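Local atomic coordinates of CAMK/CAMK2 protein kinase (Salpingoeca rosetta, PDB entry 5IG1), a protein that probably phosphorylates serine and threonine residues of proteins with ATP, as a calcium/calmodulin-dependent kinase, of which this chain holds the kinase domain. Residues K111-K116 with P282-R287. Sequence-based numbering, arbitrary orientation.
Sequences KFYNEK and PGSVHR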
loop_
_atom_site.group_PDB
_atom_site.type_symbol
_atom_site.label_atom_id
_atom_site.label_comp_id
_atom_site.label_asym_id
_atom_site.label_seq_id
_atom_site.Cartn_x
_atom_site.Cartn_y
_atom_site.Cartn_z
ATOM N N LYS A 111 10.811 0.519 -20.030
ATOM C CA LYS A 111 11.939 0.008 -20.795
ATOM C C LYS A 111 13.212 -0.029 -19.965
ATOM O O LYS A 111 14.170 -0.711 -20.343
ATOM C CB LYS A 111 12.172 0.856 -22.048
ATOM C CG LYS A 111 12.811 2.214 -21.766
ATOM C CD LYS A 111 13.450 2.805 -23.018
ATOM C CE LYS A 111 14.632 1.965 -23.498
ATOM N NZ LYS A 111 15.740 1.912 -22.496
ATOM N N PHE A 112 13.240 0.693 -18.848
ATOM C CA PHE A 112 14.413 0.758 -17.992
ATOM C C PHE A 112 13.946 0.784 -16.547
ATOM O O PHE A 112 13.106 1.608 -16.175
ATOM C CB PHE A 112 15.268 1.990 -18.303
ATOM C CG PHE A 112 16.499 2.110 -17.449
ATOM C CD1 PHE A 112 17.640 1.384 -17.749
ATOM C CD2 PHE A 112 16.522 2.966 -16.359
ATOM C CE1 PHE A 112 18.779 1.502 -16.972
ATOM C CE2 PHE A 112 17.655 3.087 -15.577
ATOM C CZ PHE A 112 18.785 2.349 -15.880
ATOM N N TYR A 113 14.483 -0.127 -15.747
ATOM C CA TYR A 113 14.109 -0.238 -14.345
ATOM C C TYR A 113 15.302 -0.819 -13.607
ATOM O O TYR A 113 15.808 -1.881 -13.983
ATOM C CB TYR A 113 12.865 -1.114 -14.169
ATOM C CG TYR A 113 12.489 -1.374 -12.734
ATOM C CD1 TYR A 113 11.907 -0.383 -11.961
ATOM C CD2 TYR A 113 12.708 -2.611 -12.155
ATOM C CE1 TYR A 113 11.560 -0.615 -10.644
ATOM C CE2 TYR A 113 12.365 -2.857 -10.845
ATOM C CZ TYR A 113 11.794 -1.854 -10.087
ATOM O OH TYR A 113 11.449 -2.087 -8.771
ATOM N N ASN A 114 15.761 -0.115 -12.578
ATOM C CA ASN A 114 16.942 -0.517 -11.839
ATOM C C ASN A 114 16.693 -0.280 -10.357
ATOM O O ASN A 114 15.629 0.200 -9.952
ATOM C CB ASN A 114 18.181 0.235 -12.335
ATOM C CG ASN A 114 18.047 1.738 -12.211
ATOM O OD1 ASN A 114 16.950 2.268 -12.039
ATOM N ND2 ASN A 114 19.172 2.436 -12.311
ATOM N N GLU A 115 17.695 -0.614 -9.542
ATOM C CA GLU A 115 17.547 -0.463 -8.101
ATOM C C GLU A 115 17.289 0.980 -7.715
ATOM O O GLU A 115 16.658 1.234 -6.688
ATOM C CB GLU A 115 18.792 -0.960 -7.368
ATOM C CG GLU A 115 18.994 -2.450 -7.338
ATOM C CD GLU A 115 20.165 -2.816 -6.458
ATOM O OE1 GLU A 115 20.507 -1.992 -5.582
ATOM O OE2 GLU A 115 20.748 -3.907 -6.643
ATOM N N LYS A 116 17.800 1.937 -8.495
ATOM C CA LYS A 116 17.577 3.342 -8.173
ATOM C C LYS A 116 16.100 3.699 -8.274
ATOM O O LYS A 116 15.566 4.397 -7.405
ATOM C CB LYS A 116 18.423 4.230 -9.086
ATOM C CG LYS A 116 19.922 4.033 -8.923
ATOM C CD LYS A 116 20.702 4.962 -9.824
ATOM C CE LYS A 116 22.186 4.631 -9.818
ATOM N NZ LYS A 116 22.784 4.790 -8.469
ATOM N N PRO A 282 22.076 2.468 -4.531
ATOM C CA PRO A 282 21.367 1.420 -5.279
ATOM C C PRO A 282 22.002 1.156 -6.635
ATOM O O PRO A 282 22.626 2.030 -7.240
ATOM C CB PRO A 282 19.945 1.978 -5.430
ATOM C CG PRO A 282 20.065 3.425 -5.184
ATOM C CD PRO A 282 21.165 3.573 -4.180
ATOM N N GLY A 283 21.845 -0.083 -7.097
ATOM C CA GLY A 283 22.405 -0.469 -8.375
ATOM C C GLY A 283 21.806 0.315 -9.525
ATOM O O GLY A 283 20.714 0.883 -9.441
ATOM N N SER A 284 22.555 0.341 -10.628
ATOM C CA SER A 284 22.168 1.095 -11.812
ATOM C C SER A 284 21.777 0.227 -12.992
ATOM O O SER A 284 21.041 0.701 -13.862
ATOM C CB SER A 284 23.312 2.008 -12.257
ATOM O OG SER A 284 24.405 1.226 -12.702
ATOM N N VAL A 285 22.243 -1.021 -13.042
ATOM C CA VAL A 285 21.992 -1.867 -14.200
ATOM C C VAL A 285 20.496 -2.129 -14.329
ATOM O O VAL A 285 19.770 -2.225 -13.331
ATOM C CB VAL A 285 22.796 -3.176 -14.094
ATOM C CG1 VAL A 285 22.255 -4.067 -12.985
ATOM C CG2 VAL A 285 22.807 -3.912 -15.429
ATOM N N HIS A 286 20.027 -2.213 -15.570
ATOM C CA HIS A 286 18.632 -2.524 -15.849
ATOM C C HIS A 286 18.341 -3.988 -15.534
ATOM O O HIS A 286 19.088 -4.881 -15.953
ATOM C CB HIS A 286 18.327 -2.223 -17.314
ATOM C CG HIS A 286 17.035 -2.798 -17.798
ATOM N ND1 HIS A 286 15.823 -2.174 -17.597
ATOM C CD2 HIS A 286 16.764 -3.934 -18.483
ATOM C CE1 HIS A 286 14.862 -2.899 -18.138
ATOM N NE2 HIS A 286 15.406 -3.973 -18.682
ATOM N N ARG A 287 17.252 -4.238 -14.806
ATOM C CA ARG A 287 16.865 -5.595 -14.415
ATOM C C ARG A 287 15.662 -6.036 -15.250
ATOM O O ARG A 287 14.511 -5.957 -14.817
ATOM C CB ARG A 287 16.559 -5.674 -12.922
ATOM C CG ARG A 287 17.342 -4.722 -12.065
ATOM C CD ARG A 287 17.350 -5.164 -10.610
ATOM N NE ARG A 287 18.429 -6.109 -10.348
ATOM C CZ ARG A 287 18.259 -7.419 -10.226
ATOM N NH1 ARG A 287 17.047 -7.942 -10.331
ATOM N NH2 ARG A 287 19.300 -8.204 -9.998
HETATM O O HOH W 1 20.790 -4.055 -9.380
#
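Phe-112 overlaps CB of His-286 obliquely, through ring atoms CD1 and CE1, with CD1 3.7 Å from that CB. The two rings are near parallel but slid apart, so they barely overlap. The His-286 ring comes alongside the 111-113 backbone, with CE1 3.2 Å from Lys-111 O. It gets there because chi1 of 166° turns CG away from the residue's own N. ND1 accepts the backbone N-H of Tyr-113 at 3.1 Å, close to the ring plane. Gln-288 binds NE2, so the imidazole is held on two sides. One residue on, Arg-287 N donates to Tyr-113 O at 2.9 Å, almost straight.

Asn-114 reaches Ser-284 O through ND2 (3.0 Å), from above the carbonyl plane. Its OD1 caps Asp-117 N. Glu-115 OE1 takes the N-H of Gly-283 at 2.8 Å, from above the carboxylate plane, and also binds Thr-246 and Trp-275. OE2 reaches Arg-287 NE through a water; that guanidinium also binds Thr-290 and Glu-241 O. Without this carboxylate, as with an alanine here, the N-H groups of Gly-283 and the Trp-275 indole would probably lose their acceptor. Lys-116 packs CG on CG of Pro-282 and bends at its end to bring NZ 3.0 Å from Pro-282 O.

The arrangement ties the linker between helices 274-277 and 288-302 to the N-terminus of helix 115-134, whose N-cap is Asn-114, in the helical C-lobe of the protein kinase fold.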